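Local coordinates for protein integrase (Unidentified phage, PDB 2OXO) that integrates the phage genome into the host chromosome by site-specific recombination and, together with excisionase, cuts it out again, its core-binding domain being the part described, at residues A[1-6]-A[41-46]; A[5-10]-A[75-80]; A[31-36]-A[68-73]. All coordinates share one frame; numbering follows the deposited sequence.

Interaction 1 of 3, residues A[1-6]-A[41-46]; sequences MTLHSW and APLEDI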
# COMPACT_ATOMS: atom_id res chain seq x y z
N MET A 1 12.67 -8.53 -3.02
CA MET A 1 11.98 -7.36 -2.40
C MET A 1 10.64 -7.81 -1.79
O MET A 1 9.68 -8.21 -2.50
CB MET A 1 11.76 -6.25 -3.43
CG MET A 1 11.10 -4.96 -2.89
SD MET A 1 11.97 -4.17 -1.52
CE MET A 1 13.41 -3.50 -2.34
N THR A 2 10.58 -7.74 -0.47
CA THR A 2 9.35 -8.06 0.19
C THR A 2 8.57 -6.78 0.48
O THR A 2 9.09 -5.66 0.40
CB THR A 2 9.57 -8.98 1.41
OG1 THR A 2 10.29 -8.27 2.43
CG2 THR A 2 10.37 -10.22 0.96
N LEU A 3 7.28 -6.96 0.72
CA LEU A 3 6.37 -5.85 0.94
C LEU A 3 6.82 -4.86 2.02
O LEU A 3 6.88 -3.67 1.75
CB LEU A 3 4.99 -6.38 1.29
CG LEU A 3 3.91 -5.31 1.46
CD1 LEU A 3 3.76 -4.53 0.14
CD2 LEU A 3 2.56 -5.97 1.89
N HIS A 4 7.09 -5.31 3.24
CA HIS A 4 7.43 -4.33 4.28
C HIS A 4 8.71 -3.57 3.96
O HIS A 4 8.77 -2.38 4.14
CB HIS A 4 7.47 -4.96 5.67
CG HIS A 4 6.16 -5.52 6.12
ND1 HIS A 4 5.91 -5.88 7.42
CD2 HIS A 4 5.01 -5.78 5.43
CE1 HIS A 4 4.68 -6.34 7.52
NE2 HIS A 4 4.12 -6.31 6.32
N SER A 5 9.71 -4.25 3.39
CA SER A 5 10.92 -3.58 2.85
C SER A 5 10.56 -2.56 1.77
O SER A 5 11.10 -1.45 1.77
CB SER A 5 11.94 -4.62 2.33
OG SER A 5 12.35 -5.48 3.41
N TRP A 6 9.61 -2.90 0.89
CA TRP A 6 9.24 -1.96 -0.19
C TRP A 6 8.51 -0.73 0.38
O TRP A 6 8.80 0.41 -0.02
CB TRP A 6 8.44 -2.62 -1.34
CG TRP A 6 8.12 -1.57 -2.34
CD1 TRP A 6 6.89 -1.03 -2.63
CD2 TRP A 6 9.08 -0.81 -3.11
NE1 TRP A 6 7.02 -0.00 -3.54
CE2 TRP A 6 8.35 0.14 -3.86
CE3 TRP A 6 10.48 -0.88 -3.25
CZ2 TRP A 6 8.98 1.04 -4.73
CZ3 TRP A 6 11.12 0.01 -4.14
CH2 TRP A 6 10.36 0.95 -4.88
N ALA A 41 5.98 -10.32 2.70
CA ALA A 41 6.23 -11.36 1.71
C ALA A 41 6.73 -10.74 0.40
O ALA A 41 6.47 -9.53 0.15
CB ALA A 41 4.96 -12.19 1.48
N PRO A 42 7.48 -11.53 -0.42
CA PRO A 42 7.91 -11.10 -1.75
C PRO A 42 6.75 -10.49 -2.46
O PRO A 42 5.68 -11.05 -2.43
CB PRO A 42 8.27 -12.43 -2.45
CG PRO A 42 8.83 -13.26 -1.32
CD PRO A 42 7.96 -12.92 -0.13
N LEU A 43 6.95 -9.34 -3.11
CA LEU A 43 5.86 -8.64 -3.79
C LEU A 43 4.94 -9.53 -4.63
O LEU A 43 3.75 -9.37 -4.55
CB LEU A 43 6.43 -7.50 -4.65
CG LEU A 43 6.44 -6.08 -4.11
CD1 LEU A 43 6.29 -5.95 -2.63
CD2 LEU A 43 7.62 -5.30 -4.64
N GLU A 44 5.50 -10.44 -5.43
CA GLU A 44 4.69 -11.31 -6.31
C GLU A 44 3.83 -12.29 -5.54
O GLU A 44 2.88 -12.82 -6.09
CB GLU A 44 5.57 -12.12 -7.25
CG GLU A 44 5.99 -11.38 -8.45
CD GLU A 44 7.03 -12.10 -9.28
OE1 GLU A 44 7.06 -13.36 -9.34
OE2 GLU A 44 7.79 -11.38 -9.92
N ASP A 45 4.17 -12.53 -4.27
CA ASP A 45 3.44 -13.50 -3.43
C ASP A 45 2.18 -12.91 -2.74
O ASP A 45 1.39 -13.65 -2.13
CB ASP A 45 4.36 -14.01 -2.31
CG ASP A 45 5.49 -14.89 -2.82
OD1 ASP A 45 5.48 -15.28 -3.98
OD2 ASP A 45 6.37 -15.23 -2.02
N ILE A 46 2.06 -11.59 -2.75
CA ILE A 46 0.88 -10.92 -2.19
C ILE A 46 -0.30 -11.23 -3.10
O ILE A 46 -0.25 -10.99 -4.30
CB ILE A 46 1.07 -9.36 -2.03
CG1 ILE A 46 2.32 -9.01 -1.21
CG2 ILE A 46 -0.21 -8.73 -1.37
CD1 ILE A 46 2.22 -9.46 0.32

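Interaction 2 of 3, residues A[5-10]-A[75-80]; sequences SWLDRY and SDAFRE. With SO4 (sulfate ion), chain B.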
# COMPACT_ATOMS: atom_id res chain seq x y z
N SER A 5 9.71 -4.25 3.39
CA SER A 5 10.92 -3.58 2.85
C SER A 5 10.56 -2.56 1.77
O SER A 5 11.10 -1.45 1.77
CB SER A 5 11.94 -4.62 2.33
OG SER A 5 12.35 -5.48 3.41
N TRP A 6 9.61 -2.90 0.89
CA TRP A 6 9.24 -1.96 -0.19
C TRP A 6 8.51 -0.73 0.38
O TRP A 6 8.80 0.41 -0.02
CB TRP A 6 8.44 -2.62 -1.34
CG TRP A 6 8.12 -1.57 -2.34
CD1 TRP A 6 6.89 -1.03 -2.63
CD2 TRP A 6 9.08 -0.81 -3.11
NE1 TRP A 6 7.02 -0.00 -3.54
CE2 TRP A 6 8.35 0.14 -3.86
CE3 TRP A 6 10.48 -0.88 -3.25
CZ2 TRP A 6 8.98 1.04 -4.73
CZ3 TRP A 6 11.12 0.01 -4.14
CH2 TRP A 6 10.36 0.95 -4.88
N LEU A 7 7.61 -0.96 1.35
CA LEU A 7 6.92 0.15 2.05
C LEU A 7 7.93 1.14 2.67
O LEU A 7 7.79 2.36 2.56
CB LEU A 7 5.95 -0.40 3.11
CG LEU A 7 4.80 -1.26 2.54
CD1 LEU A 7 3.90 -1.64 3.58
CD2 LEU A 7 4.00 -0.49 1.45
N ASP A 8 8.98 0.59 3.29
CA ASP A 8 10.09 1.41 3.80
C ASP A 8 10.62 2.35 2.71
O ASP A 8 10.74 3.56 2.91
CB ASP A 8 11.20 0.51 4.37
CG ASP A 8 10.78 -0.19 5.63
OD1 ASP A 8 9.73 0.18 6.19
OD2 ASP A 8 11.46 -1.13 6.07
N ARG A 9 10.93 1.78 1.55
CA ARG A 9 11.37 2.56 0.39
C ARG A 9 10.30 3.51 -0.17
O ARG A 9 10.59 4.59 -0.67
CB ARG A 9 11.86 1.62 -0.71
CG ARG A 9 13.27 1.01 -0.43
CD ARG A 9 13.43 -0.28 -1.22
NE ARG A 9 14.35 -1.31 -0.70
CZ ARG A 9 14.53 -1.71 0.57
NH1 ARG A 9 13.86 -1.17 1.60
NH2 ARG A 9 15.40 -2.70 0.80
N TYR A 10 9.04 3.08 -0.11
CA TYR A 10 7.98 3.89 -0.65
C TYR A 10 7.75 5.14 0.22
O TYR A 10 7.37 6.19 -0.28
CB TYR A 10 6.71 3.02 -0.72
CG TYR A 10 5.47 3.73 -1.18
CD1 TYR A 10 5.39 4.35 -2.45
CD2 TYR A 10 4.36 3.76 -0.37
CE1 TYR A 10 4.22 4.97 -2.86
CE2 TYR A 10 3.19 4.41 -0.78
CZ TYR A 10 3.13 4.99 -2.02
OH TYR A 10 1.96 5.61 -2.37
N SER A 75 -1.91 0.39 -4.35
CA SER A 75 -1.80 0.48 -5.79
C SER A 75 -0.61 1.35 -6.24
O SER A 75 0.23 0.94 -7.06
CB SER A 75 -3.08 1.12 -6.33
OG SER A 75 -3.03 0.97 -7.75
N ASP A 76 -0.58 2.57 -5.76
CA ASP A 76 0.54 3.46 -6.06
C ASP A 76 1.90 2.88 -5.59
O ASP A 76 2.84 2.95 -6.34
CB ASP A 76 0.33 4.82 -5.42
CG ASP A 76 1.30 5.85 -5.98
OD1 ASP A 76 1.37 5.98 -7.20
OD2 ASP A 76 1.98 6.52 -5.19
N ALA A 77 2.00 2.31 -4.38
CA ALA A 77 3.21 1.58 -3.98
C ALA A 77 3.63 0.50 -4.98
O ALA A 77 4.82 0.36 -5.29
CB ALA A 77 3.05 0.95 -2.59
N PHE A 78 2.67 -0.32 -5.41
CA PHE A 78 2.94 -1.35 -6.41
C PHE A 78 3.47 -0.72 -7.76
O PHE A 78 4.43 -1.24 -8.36
CB PHE A 78 1.72 -2.29 -6.57
CG PHE A 78 1.81 -3.57 -5.71
CD1 PHE A 78 1.43 -3.57 -4.37
CD2 PHE A 78 2.30 -4.77 -6.25
CE1 PHE A 78 1.53 -4.77 -3.55
CE2 PHE A 78 2.44 -5.99 -5.42
CZ PHE A 78 2.03 -5.96 -4.08
N ARG A 79 2.85 0.40 -8.19
CA ARG A 79 3.28 1.16 -9.39
C ARG A 79 4.73 1.67 -9.27
O ARG A 79 5.47 1.61 -10.24
CB ARG A 79 2.34 2.35 -9.66
CG ARG A 79 1.03 1.97 -10.32
CD ARG A 79 0.02 3.10 -10.43
NE ARG A 79 -1.24 2.47 -10.81
CZ ARG A 79 -2.44 2.88 -10.45
NH1 ARG A 79 -2.59 4.00 -9.73
NH2 ARG A 79 -3.50 2.19 -10.86
N GLU A 80 5.11 2.15 -8.09
CA GLU A 80 6.51 2.54 -7.83
C GLU A 80 7.44 1.35 -7.85
O GLU A 80 8.54 1.47 -8.37
CB GLU A 80 6.64 3.33 -6.51
CG GLU A 80 5.93 4.68 -6.56
CD GLU A 80 6.66 5.73 -7.48
OE1 GLU A 80 7.79 5.50 -7.94
OE2 GLU A 80 6.08 6.77 -7.74
S SO4 B . -5.89 3.82 -8.47
O1 SO4 B . -5.18 4.72 -9.39
O2 SO4 B . -5.94 4.39 -7.13
O3 SO4 B . -7.24 3.61 -8.97
O4 SO4 B . -5.17 2.55 -8.42

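Interaction 3 of 3, residues A[31-36]-A[68-73]; sequences IKAIRR and KLIRST. With SO4 (sulfate ion), chain B.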
# COMPACT_ATOMS: atom_id res chain seq x y z
N ILE A 31 -0.06 3.54 5.05
CA ILE A 31 1.06 2.57 4.91
C ILE A 31 1.16 1.66 6.17
O ILE A 31 1.39 0.44 6.06
CB ILE A 31 2.39 3.29 4.61
CG1 ILE A 31 2.33 3.87 3.18
CG2 ILE A 31 3.60 2.30 4.75
CD1 ILE A 31 3.34 4.94 2.91
N LYS A 32 0.97 2.26 7.34
CA LYS A 32 0.99 1.50 8.60
C LYS A 32 -0.13 0.48 8.61
O LYS A 32 0.07 -0.66 8.99
CB LYS A 32 0.90 2.46 9.79
CG LYS A 32 0.94 1.78 11.19
CD LYS A 32 1.41 2.78 12.29
N ALA A 33 -1.31 0.87 8.12
CA ALA A 33 -2.45 -0.05 8.00
C ALA A 33 -2.08 -1.22 7.08
O ALA A 33 -2.48 -2.39 7.33
CB ALA A 33 -3.71 0.71 7.44
N ILE A 34 -1.39 -0.91 5.98
CA ILE A 34 -0.95 -1.98 5.03
C ILE A 34 0.03 -2.98 5.72
O ILE A 34 -0.13 -4.19 5.63
CB ILE A 34 -0.31 -1.37 3.73
CG1 ILE A 34 -1.37 -0.61 2.90
CG2 ILE A 34 0.38 -2.45 2.88
CD1 ILE A 34 -0.82 0.31 1.75
N ARG A 35 1.03 -2.45 6.42
CA ARG A 35 2.01 -3.28 7.15
C ARG A 35 1.36 -4.24 8.14
O ARG A 35 1.72 -5.42 8.24
CB ARG A 35 2.92 -2.40 8.00
CG ARG A 35 3.86 -1.61 7.29
CD ARG A 35 4.93 -1.06 8.27
NE ARG A 35 5.56 0.05 7.60
CZ ARG A 35 6.67 -0.08 6.90
NH1 ARG A 35 7.28 -1.27 6.83
NH2 ARG A 35 7.17 0.98 6.29
N ARG A 36 0.41 -3.69 8.88
CA ARG A 36 -0.43 -4.43 9.80
C ARG A 36 -1.34 -5.44 9.11
O ARG A 36 -1.59 -6.54 9.63
CB ARG A 36 -1.26 -3.43 10.63
CG ARG A 36 -1.31 -3.80 12.09
N LYS A 68 -10.90 2.88 0.70
CA LYS A 68 -10.59 3.53 -0.63
C LYS A 68 -9.13 3.96 -0.71
O LYS A 68 -8.42 3.68 -1.69
CB LYS A 68 -11.48 4.77 -0.82
CG LYS A 68 -11.26 5.56 -2.17
CD LYS A 68 -12.02 6.86 -2.23
CE LYS A 68 -12.25 7.27 -3.72
NZ LYS A 68 -13.44 8.18 -3.81
N LEU A 69 -8.69 4.62 0.34
CA LEU A 69 -7.37 5.21 0.47
C LEU A 69 -6.31 4.15 0.69
O LEU A 69 -5.24 4.24 0.11
CB LEU A 69 -7.39 6.20 1.64
N ILE A 70 -6.60 3.12 1.50
CA ILE A 70 -5.63 2.01 1.64
C ILE A 70 -5.36 1.33 0.31
O ILE A 70 -4.19 1.06 -0.08
CB ILE A 70 -6.09 0.96 2.72
CG1 ILE A 70 -6.09 1.60 4.13
CG2 ILE A 70 -5.13 -0.24 2.70
CD1 ILE A 70 -6.71 0.70 5.23
N ARG A 71 -6.46 1.06 -0.39
CA ARG A 71 -6.38 0.46 -1.71
C ARG A 71 -5.55 1.35 -2.67
O ARG A 71 -4.71 0.86 -3.41
CB ARG A 71 -7.80 0.24 -2.30
CG ARG A 71 -7.72 -0.30 -3.76
CD ARG A 71 -9.11 -0.52 -4.38
NE ARG A 71 -9.03 -0.59 -5.86
N SER A 72 -5.84 2.65 -2.68
CA SER A 72 -5.19 3.58 -3.60
C SER A 72 -3.68 3.72 -3.29
O SER A 72 -2.80 3.83 -4.19
CB SER A 72 -5.82 4.94 -3.35
OG SER A 72 -6.14 5.48 -4.58
N THR A 73 -3.40 3.74 -1.99
CA THR A 73 -2.00 3.79 -1.53
C THR A 73 -1.22 2.57 -1.88
O THR A 73 -0.11 2.70 -2.36
CB THR A 73 -1.89 4.09 -0.02
OG1 THR A 73 -2.47 5.35 0.23
CG2 THR A 73 -0.43 4.09 0.46
S SO4 B . -5.89 3.82 -8.47
O1 SO4 B . -5.18 4.72 -9.39
O2 SO4 B . -5.94 4.39 -7.13
O3 SO4 B . -7.24 3.61 -8.97
O4 SO4 B . -5.17 2.55 -8.42

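Interaction 1 of 3, residues A[1-6]-A[41-46]
Two backbone hydrogen bonds tie Met1 and Leu3 to Ala41 and Leu43. Leu43 N gives its hydrogen to Met1 O at 3.0 Å with an N-H...O angle of 161°, and Leu3 N donates to Ala41 O at 2.8 Å. The two bonds flank the pair Thr2 and Pro42 and make it a single isolated beta bridge, with the CA atoms of Thr2 and Pro42 3.9 Å apart. A CA-H...O contact from Thr2 CA to Ala41 O, 3.2 Å long, adds to the same close passage of the two chains.

The bridge sits where the chain enters helix 3-17 of the four-helix core-binding domain. Thr2 occupies the N-cap position, yet its OG1 bonds not to the helix but to Asp40, whose OD1 also receives the backbone N-H of His4. The loop that leads from helix 21-37 to helix 48-60 is thus fastened to the first turn of helix 3-17.

Apolar contacts centre on Leu43. Its CD1 approaches the backbone of Leu3, 3.6 Å from CA, and meets Leu3 CD1, the two side chains crossing at about a right angle. The other branch, CD2, runs beside Met1 CG at 3.9 Å, the two chains pointing the same way. Leu3 CG stands anti to the backbone N (chi1 -176°), and the branches beyond it divide their work: CD1 turns to Leu43, while CD2 packs on Ile46 CD1 at 3.8 Å across another nearly perpendicular crossing. Beyond the two segments, Ala81 of helix 64-83 touches Leu43 and Phe78 touches Ile46. Thr2 CG2 lies against the Pro42 ring, 3.8 Å from its CD.

Interaction 2 of 3, residues A[5-10]-A[75-80]
Asp76 OD2 is gripped by two groups: Tyr10 OH donates to its anti lone pair at 3.0 Å, at the edge of the phenol ring, and Arg17 NH2 forms a salt bridge with the same oxygen and another with Glu80 OE2. The contact joins two members of the helical bundle; the axes of segments 5-10 and 75-80, on helices 3-17 and 64-83, cross at 90°, 10.2 Å apart.

Ala77 O receives the indole N-H of Trp6 at 2.8 Å. The bond is bent, with an N-H...O angle of 138°: the donor stands above the carbonyl plane, and the oxygen is tilted from the indole plane. Further along the indole edge, Glu80 CB lies in the ring plane, 3.7 Å from Trp6 CZ2.

Tyr10 meets the methyl group of Ala77, where Trp6 meets its carbonyl oxygen. With CG trans to the backbone N, its ring reaches across the junction and lays one face on the methyl group; Ala77 CB is 3.8 Å from the ring centroid and only 8° off the normal, a CH-pi contact.

A sulfate, probably from the crystallisation liquor, takes a bond at O4 from Ser75 OG and at O1 from Arg79 NH1, the latter 2.7 Å long and nearly straight.

Interaction 3 of 3, residues A[31-36]-A[68-73]
Ile70 meets helix 21-37 with two separate branches. Its CD1 rests on Ala33 CB at 3.7 Å, while its CG2 lies 3.8 Å from Ile34 CG1, the two isoleucine side chains sliding past each other in opposite directions. Farther along, Thr73 CG2 touches two partners, Ile31 CG1 at 3.9 Å and Ile34 CD1 at 4.0 Å. All four of these contacts join carbon to carbon.

The axes of segments 31-36 and 68-73 pass 9.7 Å apart at 83°, so two nearly perpendicular helices of the four-helix bundle meet here, deep in the core-binding domain. Such a steep crossing limits the contact to a small patch, and 207 Å² of surface is buried between the segments.

A hydroxyl bond probably helps to set the rotation of Thr73. OG1 donates back to Leu69 O, one turn earlier, at 3.0 Å; with chi1 at -61°, CG2 stands opposite the backbone N and faces the isoleucines. Leu69 O therefore accepts two donors, Thr73 N and Thr73 OG1, which arrive from opposite faces of its plane.

Outside this shell, Met54, Leu55 and Tyr58 of helix 48-60 touch Ile70, and Leu7 of helix 3-17 touches Ile34. On a separate, exposed side of helix 64-83, Ser72 OG donates to sulfate O2 at 2.8 Å.

Overall arrangement
From the N terminus, interaction 1 begins at the residues leading into helix 3-17 and interaction 2 within that helix; they share Ser5 and Trp6. Interaction 1 closes a loop back from 41-46, after helix 21-37; interaction 2 closes a longer one from 75-80 in helix 64-83. Interaction 3, joining helices 21-37 and 64-83, is nested inside that longer loop but crosses interaction 1, since their segments alternate along the chain. Together the contacts join helices 3-17, 21-37 and 64-83 and the loop before helix 48-60. An Asp8-Arg35 salt bridge links interactions 2 and 3, whose segments on helix 64-83 also bind one sulfate.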